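Long-range contacts in surface glycan binding protein B (Bacteroides ovatus, PDB 6E57), which binds mixed-linkage beta-glucan at the cell surface, probably helping this gut bacterium to capture and use cereal polysaccharide: residues 61-66 and 94-99; 77-82 and 107-112; 144-149 and 240-245; 254-259 and 270-275. All coordinates share one frame; numbering follows the deposited sequence.

Contact 1: 61-66 and 94-99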
loop_
_atom_site.group_PDB
_atom_site.type_symbol
_atom_site.label_atom_id
_atom_site.label_comp_id
_atom_site.label_asym_id
_atom_site.label_seq_id
_atom_site.Cartn_x
_atom_site.Cartn_y
_atom_site.Cartn_z
ATOM N N ALA A 61 23.038 -8.306 -15.210
ATOM C CA ALA A 61 24.271 -7.864 -14.548
ATOM C C ALA A 61 24.423 -8.572 -13.195
ATOM O O ALA A 61 23.476 -9.168 -12.684
ATOM C CB ALA A 61 24.263 -6.365 -14.384
ATOM N N ASN A 62 25.630 -8.489 -12.628
ATOM C CA ASN A 62 25.970 -9.136 -11.364
ATOM C C ASN A 62 26.221 -8.070 -10.289
ATOM O O ASN A 62 26.716 -6.982 -10.584
ATOM C CB ASN A 62 27.177 -10.066 -11.516
ATOM C CG ASN A 62 26.813 -11.427 -12.076
ATOM O OD1 ASN A 62 25.744 -11.604 -12.656
ATOM N ND2 ASN A 62 27.694 -12.397 -11.902
ATOM N N LEU A 63 25.863 -8.409 -9.045
ATOM C CA LEU A 63 26.130 -7.578 -7.875
ATOM C C LEU A 63 27.641 -7.548 -7.635
ATOM O O LEU A 63 28.232 -8.572 -7.290
ATOM C CB LEU A 63 25.393 -8.150 -6.661
ATOM C CG LEU A 63 25.717 -7.486 -5.323
ATOM C CD1 LEU A 63 25.425 -5.994 -5.372
ATOM C CD2 LEU A 63 24.950 -8.146 -4.186
ATOM N N SER A 64 28.239 -6.364 -7.821
ATOM C CA SER A 64 29.687 -6.171 -7.781
ATOM C C SER A 64 30.032 -5.059 -6.785
ATOM O O SER A 64 29.821 -3.880 -7.071
ATOM C CB SER A 64 30.217 -5.863 -9.161
ATOM O OG SER A 64 31.602 -5.550 -9.121
ATOM N N ILE A 65 30.548 -5.458 -5.617
ATOM C CA ILE A 65 31.021 -4.539 -4.578
ATOM C C ILE A 65 32.420 -4.994 -4.146
ATOM O O ILE A 65 32.617 -6.171 -3.840
ATOM C CB ILE A 65 30.045 -4.491 -3.383
ATOM C CG1 ILE A 65 28.603 -4.230 -3.825
ATOM C CG2 ILE A 65 30.507 -3.471 -2.349
ATOM C CD1 ILE A 65 27.600 -4.236 -2.695
ATOM N N ALA A 66 33.370 -4.047 -4.121
ATOM C CA ALA A 66 34.774 -4.295 -3.752
ATOM C C ALA A 66 35.153 -3.435 -2.540
ATOM O O ALA A 66 35.161 -2.209 -2.630
ATOM C CB ALA A 66 35.670 -4.000 -4.930
ATOM N N LYS A 94 36.737 -10.305 0.065
ATOM C CA LYS A 94 36.247 -8.938 0.296
ATOM C C LYS A 94 35.854 -8.269 -1.030
ATOM O O LYS A 94 35.778 -7.042 -1.114
ATOM C CB LYS A 94 37.278 -8.123 1.086
ATOM C CG LYS A 94 38.740 -8.380 0.744
ATOM C CD LYS A 94 39.692 -7.380 1.373
ATOM C CE LYS A 94 39.524 -7.237 2.872
ATOM N NZ LYS A 94 39.582 -8.544 3.571
ATOM N N GLU A 95 35.579 -9.088 -2.050
ATOM C CA GLU A 95 34.865 -8.669 -3.252
ATOM C C GLU A 95 33.758 -9.694 -3.513
ATOM O O GLU A 95 34.038 -10.881 -3.639
ATOM C CB GLU A 95 35.815 -8.562 -4.450
ATOM C CG GLU A 95 35.148 -8.053 -5.723
ATOM C CD GLU A 95 35.998 -8.089 -6.986
ATOM O OE1 GLU A 95 36.939 -8.910 -7.054
ATOM O OE2 GLU A 95 35.709 -7.300 -7.910
ATOM N N ILE A 96 32.505 -9.227 -3.570
ATOM C CA ILE A 96 31.377 -10.090 -3.904
ATOM C C ILE A 96 31.111 -9.987 -5.408
ATOM O O ILE A 96 31.222 -8.913 -6.000
ATOM C CB ILE A 96 30.119 -9.757 -3.077
ATOM C CG1 ILE A 96 29.082 -10.881 -3.176
ATOM C CG2 ILE A 96 29.530 -8.410 -3.469
ATOM C CD1 ILE A 96 27.893 -10.714 -2.257
ATOM N N ASN A 97 30.786 -11.138 -6.000
ATOM C CA ASN A 97 30.296 -11.256 -7.366
ATOM C C ASN A 97 29.140 -12.261 -7.359
ATOM O O ASN A 97 29.366 -13.458 -7.175
ATOM C CB ASN A 97 31.401 -11.681 -8.337
ATOM C CG ASN A 97 30.875 -11.987 -9.725
ATOM O OD1 ASN A 97 30.054 -11.246 -10.261
ATOM N ND2 ASN A 97 31.330 -13.082 -10.310
ATOM N N ARG A 98 27.912 -11.766 -7.550
ATOM C CA ARG A 98 26.722 -12.597 -7.427
ATOM C C ARG A 98 25.686 -12.211 -8.489
ATOM O O ARG A 98 25.319 -11.046 -8.626
ATOM C CB ARG A 98 26.134 -12.469 -6.020
ATOM C CG ARG A 98 24.962 -13.407 -5.772
ATOM C CD ARG A 98 24.705 -13.686 -4.305
ATOM N NE ARG A 98 23.983 -14.939 -4.141
ATOM C CZ ARG A 98 24.544 -16.143 -4.201
ATOM N NH1 ARG A 98 25.841 -16.260 -4.440
ATOM N NH2 ARG A 98 23.812 -17.223 -3.995
ATOM N N SER A 99 25.229 -13.222 -9.237
ATOM C CA SER A 99 24.082 -13.130 -10.125
ATOM C C SER A 99 22.801 -13.387 -9.318
ATOM O O SER A 99 22.666 -14.433 -8.688
ATOM C CB SER A 99 24.222 -14.102 -11.269
ATOM O OG SER A 99 23.326 -13.784 -12.322
#
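L63 and R98 are bonded to each other in both directions: L63 N meets R98 O at 2.7 Å, and R98 N meets L63 O at 3.2 Å. Two residues along, I65 and I96 form the next hydrogen-bonded pair, with a single bond, I96 N to I65 O at 3.1 Å. The N-to-C directions of strands 63-66 and 95-98 differ by 177°, so the antiparallel match is almost exact. Strand order and pairing agree with the B and E strands of an immunoglobulin-like sandwich.

The tight part lies on the face carrying L63, I65 and I96. I96 has CG1 anti to its backbone N (chi1 -165°), which places CG2 between N and the carbonyl carbon, facing the partner strand. That one methyl serves two neighbours, I65 CB at 4.0 Å and L63 CG at 4.3 Å. W79 of strand 75-81 touches I96, and F43 touches I65, which continues this apolar layer.

The face of S64, A66, E95 and N97 is looser. A66 CB only brushes E95 CG, at 4.2 Å. A side-chain hydrogen bond is made beside this face, where N62 ND2 donates to N97 OD1 at 3.1 Å. The oxygen lies practically in the amide plane of N62, whereas the nitrogen stands 34° off the carbonyl plane of N97, the two amides being turned against each other. S99 OG adds a weak bond to N62 OD1.

The chemistry is therefore two-sided: backbone bonds fix the register, aliphatic groups bury one face, and amides and a carboxylate suit the other to water.

Contact 2: 77-82 and 107-112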
loop_
_atom_site.group_PDB
_atom_site.type_symbol
_atom_site.label_atom_id
_atom_site.label_comp_id
_atom_site.label_asym_id
_atom_site.label_seq_id
_atom_site.Cartn_x
_atom_site.Cartn_y
_atom_site.Cartn_z
ATOM N N VAL A 77 35.559 -11.066 5.980
ATOM C CA VAL A 77 34.256 -10.456 5.740
ATOM C C VAL A 77 33.291 -11.534 5.228
ATOM O O VAL A 77 33.641 -12.343 4.364
ATOM C CB VAL A 77 34.355 -9.250 4.783
ATOM C CG1 VAL A 77 35.638 -8.461 4.998
ATOM C CG2 VAL A 77 34.228 -9.646 3.324
ATOM N N THR A 78 32.075 -11.535 5.788
ATOM C CA THR A 78 31.008 -12.452 5.411
ATOM C C THR A 78 29.852 -11.648 4.803
ATOM O O THR A 78 29.539 -10.546 5.258
ATOM C CB THR A 78 30.548 -13.284 6.614
ATOM O OG1 THR A 78 31.701 -13.839 7.242
ATOM C CG2 THR A 78 29.609 -14.404 6.230
ATOM N N TRP A 79 29.224 -12.217 3.770
ATOM C CA TRP A 79 28.115 -11.586 3.075
ATOM C C TRP A 79 26.827 -12.373 3.351
ATOM O O TRP A 79 26.842 -13.605 3.396
ATOM C CB TRP A 79 28.412 -11.484 1.572
ATOM C CG TRP A 79 29.739 -10.870 1.247
ATOM C CD1 TRP A 79 30.962 -11.476 1.315
ATOM C CD2 TRP A 79 29.985 -9.531 0.784
ATOM N NE1 TRP A 79 31.947 -10.608 0.933
ATOM C CE2 TRP A 79 31.380 -9.406 0.601
ATOM C CE3 TRP A 79 29.171 -8.428 0.511
ATOM C CZ2 TRP A 79 31.971 -8.224 0.159
ATOM C CZ3 TRP A 79 29.756 -7.260 0.071
ATOM C CH2 TRP A 79 31.138 -7.162 -0.100
ATOM N N PHE A 80 25.720 -11.640 3.534
ATOM C CA PHE A 80 24.409 -12.221 3.789
ATOM C C PHE A 80 23.370 -11.587 2.853
ATOM O O PHE A 80 23.203 -10.370 2.849
ATOM C CB PHE A 80 24.004 -12.013 5.250
ATOM C CG PHE A 80 24.891 -12.686 6.267
ATOM C CD1 PHE A 80 26.097 -12.116 6.646
ATOM C CD2 PHE A 80 24.508 -13.876 6.867
ATOM C CE1 PHE A 80 26.906 -12.730 7.590
ATOM C CE2 PHE A 80 25.318 -14.488 7.811
ATOM C CZ PHE A 80 26.517 -13.915 8.170
ATOM N N ILE A 81 22.685 -12.433 2.071
ATOM C CA ILE A 81 21.530 -12.036 1.254
ATOM C C ILE A 81 20.258 -12.549 1.946
ATOM O O ILE A 81 20.086 -13.759 2.117
ATOM C CB ILE A 81 21.656 -12.569 -0.191
ATOM C CG1 ILE A 81 22.939 -12.092 -0.883
ATOM C CG2 ILE A 81 20.420 -12.220 -1.006
ATOM C CD1 ILE A 81 22.952 -10.619 -1.231
ATOM N N ASP A 82 19.385 -11.613 2.343
ATOM C CA ASP A 82 18.148 -11.887 3.091
ATOM C C ASP A 82 18.455 -12.771 4.308
ATOM O O ASP A 82 17.748 -13.742 4.568
ATOM C CB ASP A 82 17.079 -12.525 2.198
ATOM C CG ASP A 82 16.493 -11.596 1.147
ATOM O OD1 ASP A 82 16.660 -10.364 1.280
ATOM O OD2 ASP A 82 15.866 -12.115 0.202
ATOM N N LEU A 107 20.990 -6.937 2.067
ATOM C CA LEU A 107 22.417 -7.269 2.048
ATOM C C LEU A 107 23.051 -6.825 3.368
ATOM O O LEU A 107 22.945 -5.658 3.732
ATOM C CB LEU A 107 23.089 -6.568 0.862
ATOM C CG LEU A 107 24.610 -6.713 0.786
ATOM C CD1 LEU A 107 25.012 -8.176 0.660
ATOM C CD2 LEU A 107 25.180 -5.902 -0.370
ATOM N N LYS A 108 23.697 -7.766 4.068
ATOM C CA LYS A 108 24.518 -7.470 5.244
ATOM C C LYS A 108 25.982 -7.763 4.907
ATOM O O LYS A 108 26.290 -8.804 4.327
ATOM C CB LYS A 108 24.080 -8.293 6.461
ATOM C CG LYS A 108 22.811 -7.812 7.151
ATOM C CD LYS A 108 22.358 -8.707 8.293
ATOM C CE LYS A 108 20.944 -8.421 8.758
ATOM N NZ LYS A 108 19.931 -8.889 7.781
ATOM N N ILE A 109 26.861 -6.823 5.273
ATOM C CA ILE A 109 28.311 -6.956 5.145
ATOM C C ILE A 109 28.909 -6.973 6.555
ATOM O O ILE A 109 29.006 -5.933 7.198
ATOM C CB ILE A 109 28.901 -5.813 4.292
ATOM C CG1 ILE A 109 28.212 -5.706 2.928
ATOM C CG2 ILE A 109 30.410 -5.964 4.155
ATOM C CD1 ILE A 109 28.548 -4.447 2.163
ATOM N N GLU A 110 29.293 -8.165 7.024
ATOM C CA GLU A 110 29.858 -8.341 8.357
ATOM C C GLU A 110 31.371 -8.549 8.243
ATOM O O GLU A 110 31.822 -9.516 7.640
ATOM C CB GLU A 110 29.182 -9.512 9.071
ATOM C CG GLU A 110 27.721 -9.247 9.389
ATOM C CD GLU A 110 27.101 -10.167 10.426
ATOM O OE1 GLU A 110 27.855 -10.899 11.109
ATOM O OE2 GLU A 110 25.858 -10.148 10.551
ATOM N N VAL A 111 32.132 -7.615 8.824
ATOM C CA VAL A 111 33.586 -7.667 8.870
ATOM C C VAL A 111 34.005 -8.016 10.302
ATOM O O VAL A 111 33.532 -7.399 11.253
ATOM C CB VAL A 111 34.205 -6.331 8.414
ATOM C CG1 VAL A 111 35.725 -6.366 8.452
ATOM C CG2 VAL A 111 33.713 -5.925 7.033
ATOM N N GLU A 112 34.888 -9.014 10.434
ATOM C CA GLU A 112 35.429 -9.439 11.725
ATOM C C GLU A 112 36.955 -9.555 11.616
ATOM O O GLU A 112 37.479 -10.049 10.618
ATOM C CB GLU A 112 34.812 -10.771 12.155
ATOM C CG GLU A 112 34.953 -11.051 13.641
ATOM C CD GLU A 112 34.473 -12.426 14.075
ATOM O OE1 GLU A 112 34.816 -13.411 13.393
ATOM O OE2 GLU A 112 33.755 -12.508 15.093
#
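Strands 77-81 and 107-112 run antiparallel with their axes at 162° and 4.6 Å apart at closest approach, and two reciprocal backbone pairs set the register: T78 with E110 (T78 N to E110 O 2.8 Å) and F80 with K108 (K108 N to F80 O 2.9 Å).

W79 carries the buried face. I109 lies alongside it, CG2 over one face of the indole and CG1 3.6 Å from W79 CZ3, while L107 CD1 stands at the ring edge, 4.2 Å from CE3. The L107 methyl also meets I81 CD1 at 3.7 Å, and at the far end V77 CG1 packs on V111 CG2 at 3.8 Å. On the opposite face, F80 (chi1 -63°) leans along the strand so that CE1 comes 3.8 Å from E110 CD, ring and carboxylate planes 34° apart. K108 CB touches F80 CB, and its NZ bonds N106 OD1.

The pairing and strand order are consistent with strands C and F of an immunoglobulin-like sandwich, W79 lying in its core; W79 NE1 is held by D93 O. Strand 84-86 flanks 75-81, strand 118-128 flanks 103-113, and L67 of strand 63-70 in the facing sheet covers W79 and I109.

Contact 3: 144-149 and 240-245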
loop_
_atom_site.group_PDB
_atom_site.type_symbol
_atom_site.label_atom_id
_atom_site.label_comp_id
_atom_site.label_asym_id
_atom_site.label_seq_id
_atom_site.Cartn_x
_atom_site.Cartn_y
_atom_site.Cartn_z
ATOM N N ILE A 144 -0.199 -10.505 0.067
ATOM C CA ILE A 144 -0.629 -11.164 1.299
ATOM C C ILE A 144 -1.675 -12.219 0.918
ATOM O O ILE A 144 -2.751 -11.880 0.426
ATOM C CB ILE A 144 -1.150 -10.133 2.325
ATOM C CG1 ILE A 144 -0.047 -9.152 2.736
ATOM C CG2 ILE A 144 -1.761 -10.824 3.536
ATOM C CD1 ILE A 144 -0.557 -7.864 3.325
ATOM N N VAL A 145 -1.334 -13.495 1.143
ATOM C CA VAL A 145 -2.085 -14.635 0.622
ATOM C C VAL A 145 -2.375 -15.611 1.765
ATOM O O VAL A 145 -1.772 -15.527 2.830
ATOM C CB VAL A 145 -1.323 -15.329 -0.522
ATOM C CG1 VAL A 145 -1.000 -14.360 -1.648
ATOM C CG2 VAL A 145 -0.057 -16.013 -0.035
ATOM N N SER A 146 -3.297 -16.542 1.506
ATOM C CA SER A 146 -3.794 -17.488 2.494
ATOM C C SER A 146 -3.719 -18.902 1.925
ATOM O O SER A 146 -4.079 -19.125 0.770
ATOM C CB SER A 146 -5.201 -17.124 2.902
ATOM O OG SER A 146 -5.757 -18.101 3.768
ATOM N N PRO A 147 -3.259 -19.903 2.712
ATOM C CA PRO A 147 -3.081 -21.262 2.199
ATOM C C PRO A 147 -4.424 -21.935 1.879
ATOM O O PRO A 147 -5.344 -21.900 2.700
ATOM C CB PRO A 147 -2.343 -21.989 3.333
ATOM C CG PRO A 147 -2.736 -21.228 4.579
ATOM C CD PRO A 147 -2.898 -19.790 4.133
ATOM N N GLY A 148 -4.512 -22.519 0.677
ATOM C CA GLY A 148 -5.718 -23.172 0.173
ATOM C C GLY A 148 -6.504 -22.287 -0.783
ATOM O O GLY A 148 -7.306 -22.789 -1.572
ATOM N N LYS A 149 -6.261 -20.972 -0.722
ATOM C CA LYS A 149 -7.054 -19.972 -1.430
ATOM C C LYS A 149 -6.301 -19.491 -2.672
ATOM O O LYS A 149 -5.121 -19.783 -2.848
ATOM C CB LYS A 149 -7.361 -18.794 -0.501
ATOM C CG LYS A 149 -7.952 -19.186 0.843
ATOM C CD LYS A 149 -8.841 -18.126 1.439
ATOM C CE LYS A 149 -9.570 -18.608 2.674
ATOM N NZ LYS A 149 -10.527 -17.590 3.165
ATOM N N GLY A 240 -9.408 -7.157 3.915
ATOM C CA GLY A 240 -8.424 -8.015 4.574
ATOM C C GLY A 240 -8.202 -9.313 3.814
ATOM O O GLY A 240 -8.397 -9.357 2.607
ATOM N N ILE A 241 -7.809 -10.370 4.537
ATOM C CA ILE A 241 -7.384 -11.627 3.910
ATOM C C ILE A 241 -8.230 -12.806 4.414
ATOM O O ILE A 241 -8.674 -13.613 3.592
ATOM C CB ILE A 241 -5.869 -11.869 4.086
ATOM C CG1 ILE A 241 -5.416 -13.199 3.474
ATOM C CG2 ILE A 241 -5.458 -11.770 5.544
ATOM C CD1 ILE A 241 -5.533 -13.268 1.975
ATOM N N ASN A 242 -8.450 -12.935 5.729
ATOM C CA ASN A 242 -9.211 -14.088 6.245
ATOM C C ASN A 242 -10.375 -13.588 7.104
ATOM O O ASN A 242 -10.536 -13.991 8.257
ATOM C CB ASN A 242 -8.313 -15.070 7.003
ATOM C CG ASN A 242 -7.327 -15.786 6.103
ATOM O OD1 ASN A 242 -7.709 -16.339 5.071
ATOM N ND2 ASN A 242 -6.062 -15.794 6.489
ATOM N N LEU A 243 -11.208 -12.733 6.505
ATOM C CA LEU A 243 -12.181 -11.945 7.249
ATOM C C LEU A 243 -13.480 -12.730 7.482
ATOM O O LEU A 243 -14.333 -12.273 8.247
ATOM C CB LEU A 243 -12.450 -10.638 6.493
ATOM C CG LEU A 243 -11.257 -9.693 6.329
ATOM C CD1 LEU A 243 -11.724 -8.320 5.870
ATOM C CD2 LEU A 243 -10.455 -9.564 7.617
ATOM N N GLU A 244 -13.625 -13.905 6.852
ATOM C CA GLU A 244 -14.816 -14.748 7.049
ATOM C C GLU A 244 -14.769 -15.403 8.441
ATOM O O GLU A 244 -15.815 -15.777 8.984
ATOM C CB GLU A 244 -14.964 -15.775 5.920
ATOM C CG GLU A 244 -14.145 -17.046 6.092
ATOM C CD GLU A 244 -12.686 -16.943 5.683
ATOM O OE1 GLU A 244 -12.197 -15.807 5.496
ATOM O OE2 GLU A 244 -12.039 -18.004 5.546
ATOM N N ASN A 245 -13.560 -15.520 9.009
ATOM C CA ASN A 245 -13.331 -16.116 10.332
ATOM C C ASN A 245 -13.692 -15.136 11.460
ATOM O O ASN A 245 -13.732 -15.540 12.623
ATOM C CB ASN A 245 -11.877 -16.570 10.507
ATOM C CG ASN A 245 -11.495 -17.736 9.620
ATOM O OD1 ASN A 245 -12.256 -18.689 9.469
ATOM N ND2 ASN A 245 -10.307 -17.678 9.043
#
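I144 opens a junction between two beta domains by touching I241: I144 CG2 lies 4.3 Å from I241 CB, and I144 O lies 3.5 Å from I241 CD1. The segment 144-149 combines the short edge strand 144-145 with a type II beta turn, S146 to K149. It faces the loop that follows strand 235-240 in the next domain, both domains having a strand order or pairing consistent with an immunoglobulin-like sandwich. L222 of strand 222-225, which opens the domain of the 240-245 loop, touches both isoleucines and enlarges the apolar patch.

At V145 the side chain turns from the loop onto V215 and V217 of its own sheet, so only its backbone is met, by I241 CD1. S146 comes next and brings in polarity. Its OG donates to N242 OD1 at 2.9 Å, arriving in the carbonyl plane on a lone pair, with a C=O...OG angle of 116°. The other end of that amide is also occupied, as N242 ND2 bonds T218 O and A220 O of the interdomain linker. Carbonyl and NH2 group are thus both held, which fixes the rotation of the amide.

The turn over P147 and G148 closes with K149 N to S146 O at 3.2 Å; the positive phi of G148, 100°, is one that glycine readily takes. K149 then reaches back in an extended chain and meets E244 from the opposite direction. S264 OG is a second partner of its ammonium group. In the salt bridge, K149 NZ sits 2.9 Å from E244 OE2, 41° above the carboxylate plane.

Contact 4: 254-259 and 270-275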
loop_
_atom_site.group_PDB
_atom_site.type_symbol
_atom_site.label_atom_id
_atom_site.label_comp_id
_atom_site.label_asym_id
_atom_site.label_seq_id
_atom_site.Cartn_x
_atom_site.Cartn_y
_atom_site.Cartn_z
ATOM N N GLN A 254 -18.119 -0.807 21.913
ATOM C CA GLN A 254 -19.336 -1.236 21.238
ATOM C C GLN A 254 -19.012 -2.417 20.319
ATOM O O GLN A 254 -18.320 -2.253 19.319
ATOM C CB GLN A 254 -19.934 -0.080 20.432
ATOM C CG GLN A 254 -20.110 1.212 21.220
ATOM C CD GLN A 254 -21.256 1.159 22.203
ATOM O OE1 GLN A 254 -21.254 0.378 23.153
ATOM N NE2 GLN A 254 -22.244 2.012 21.989
ATOM N N THR A 255 -19.534 -3.598 20.668
ATOM C CA THR A 255 -19.317 -4.823 19.906
ATOM C C THR A 255 -20.375 -4.963 18.804
ATOM O O THR A 255 -21.563 -4.705 19.026
ATOM C CB THR A 255 -19.311 -6.036 20.838
ATOM O OG1 THR A 255 -18.198 -5.829 21.705
ATOM C CG2 THR A 255 -19.190 -7.356 20.109
ATOM N N VAL A 256 -19.914 -5.397 17.624
ATOM C CA VAL A 256 -20.738 -5.634 16.445
ATOM C C VAL A 256 -20.466 -7.063 15.962
ATOM O O VAL A 256 -19.325 -7.391 15.647
ATOM C CB VAL A 256 -20.429 -4.601 15.344
ATOM C CG1 VAL A 256 -21.257 -4.837 14.090
ATOM C CG2 VAL A 256 -20.606 -3.174 15.842
ATOM N N SER A 257 -21.513 -7.900 15.921
ATOM C CA SER A 257 -21.400 -9.303 15.493
ATOM C C SER A 257 -22.272 -9.599 14.258
ATOM O O SER A 257 -22.239 -10.719 13.739
ATOM C CB SER A 257 -21.723 -10.234 16.638
ATOM O OG SER A 257 -22.931 -9.855 17.278
ATOM N N GLN A 258 -23.028 -8.604 13.778
ATOM C CA GLN A 258 -23.882 -8.749 12.591
ATOM C C GLN A 258 -23.332 -7.870 11.460
ATOM O O GLN A 258 -23.104 -6.676 11.652
ATOM C CB GLN A 258 -25.331 -8.390 12.926
ATOM C CG GLN A 258 -26.324 -8.850 11.867
ATOM C CD GLN A 258 -27.762 -8.566 12.229
ATOM O OE1 GLN A 258 -28.081 -8.171 13.349
ATOM N NE2 GLN A 258 -28.651 -8.770 11.270
ATOM N N PHE A 259 -23.135 -8.481 10.283
ATOM C CA PHE A 259 -22.476 -7.854 9.134
ATOM C C PHE A 259 -23.351 -7.987 7.880
ATOM O O PHE A 259 -24.089 -8.958 7.729
ATOM C CB PHE A 259 -21.113 -8.500 8.878
ATOM C CG PHE A 259 -20.236 -8.644 10.094
ATOM C CD1 PHE A 259 -19.642 -7.535 10.673
ATOM C CD2 PHE A 259 -19.995 -9.890 10.653
ATOM C CE1 PHE A 259 -18.829 -7.665 11.788
ATOM C CE2 PHE A 259 -19.182 -10.019 11.769
ATOM C CZ PHE A 259 -18.600 -8.907 12.335
ATOM N N THR A 270 -22.232 -1.842 10.304
ATOM C CA THR A 270 -22.718 -0.511 10.672
ATOM C C THR A 270 -21.851 0.028 11.815
ATOM O O THR A 270 -21.910 -0.481 12.938
ATOM C CB THR A 270 -24.201 -0.534 11.072
ATOM O OG1 THR A 270 -24.945 -1.179 10.038
ATOM C CG2 THR A 270 -24.768 0.850 11.308
ATOM N N CYS A 271 -21.039 1.047 11.518
ATOM C CA CYS A 271 -20.241 1.713 12.536
ATOM C C CYS A 271 -21.171 2.226 13.631
ATOM O O CYS A 271 -22.113 2.965 13.341
ATOM C CB CYS A 271 -19.436 2.868 11.954
ATOM S SG CYS A 271 -18.673 3.918 13.217
ATOM N N PRO A 272 -20.957 1.839 14.910
ATOM C CA PRO A 272 -21.864 2.224 15.994
ATOM C C PRO A 272 -21.915 3.736 16.275
ATOM O O PRO A 272 -21.152 4.512 15.694
ATOM C CB PRO A 272 -21.329 1.454 17.211
ATOM C CG PRO A 272 -19.883 1.169 16.876
ATOM C CD PRO A 272 -19.851 0.991 15.374
ATOM N N ASP A 273 -22.836 4.125 17.167
ATOM C CA ASP A 273 -23.190 5.522 17.430
ATOM C C ASP A 273 -22.165 6.132 18.394
ATOM O O ASP A 273 -22.378 6.143 19.603
ATOM C CB ASP A 273 -24.614 5.621 17.990
ATOM C CG ASP A 273 -25.144 7.040 18.113
ATOM O OD1 ASP A 273 -24.810 7.868 17.246
ATOM O OD2 ASP A 273 -25.890 7.303 19.079
ATOM N N LEU A 274 -21.063 6.642 17.833
ATOM C CA LEU A 274 -19.957 7.201 18.604
ATOM C C LEU A 274 -19.828 8.702 18.317
ATOM O O LEU A 274 -20.072 9.162 17.193
ATOM C CB LEU A 274 -18.672 6.450 18.240
ATOM C CG LEU A 274 -18.588 5.014 18.759
ATOM C CD1 LEU A 274 -17.462 4.248 18.082
ATOM C CD2 LEU A 274 -18.412 4.986 20.270
ATOM N N SER A 275 -19.447 9.452 19.357
ATOM C CA SER A 275 -19.080 10.859 19.244
ATOM C C SER A 275 -17.831 10.988 18.365
ATOM O O SER A 275 -17.077 10.032 18.210
ATOM C CB SER A 275 -18.845 11.469 20.605
ATOM O OG SER A 275 -19.959 11.262 21.461
HETATM O O HOH W 1 -23.591 -3.824 11.638
#
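Q254, P272 and V256 bury most of the surface here, and the pyrrolidine ring of P272 is what the other two share. The Q254 and P272 side chains run antiparallel past one another, and Q254 CB approaches the CB–CG edge of the ring, lying 3.8 Å from P272 CG. Q254 CG, anti to the carbonyl carbon (chi1 -51°), is 4.2 Å from P272 CB and also 4.2 Å from L274 CD2. Only the methylenes of Q254 take part in these touches.

V256 comes to the ring from further along the strand. Its CG2, anti to the carbonyl carbon, stands 4.3 Å from P272 CD and 4.2 Å from T270 O. I251 of strand 246-251 touches both P272 and L274, and L269 touches V256, continuing the apolar patch.

No direct hydrogen bond joins the segments. A water does so instead, donating to Q258 O at 2.9 Å and accepting from T270 N at 2.7 Å. Strand 254-256 pairs with 246-251, whereas 266-270 pairs with 235-240. The contact thus joins an edge strand to the chain leaving another strand, consistent with the rim of an immunoglobulin-like beta sandwich, where the two pairings would belong to facing layers.

How the contacts relate
Contacts 1 and 2 belong to the same N-terminal sandwich, one in each sheet, their centres about 12 Å apart. They meet through its interior: I96 CG2 lies 3.7 Å from W79 CZ3, and I65 CD1 lies 3.7 Å from L107 CD2. Their segments alternate along the chain, as interlocked strands do. Contact 3 is separate, its centre about 35 Å from that of contact 2, and links the next two domains. Contact 4 is nearer to it, with centres about 23 Å and nearest atoms about 6 Å apart, but the two do not touch. Centres of contacts 1 and 4 are about 56 Å apart. The glycan pocket, including W322, Y371 and W372, uses later residues, none in these segments.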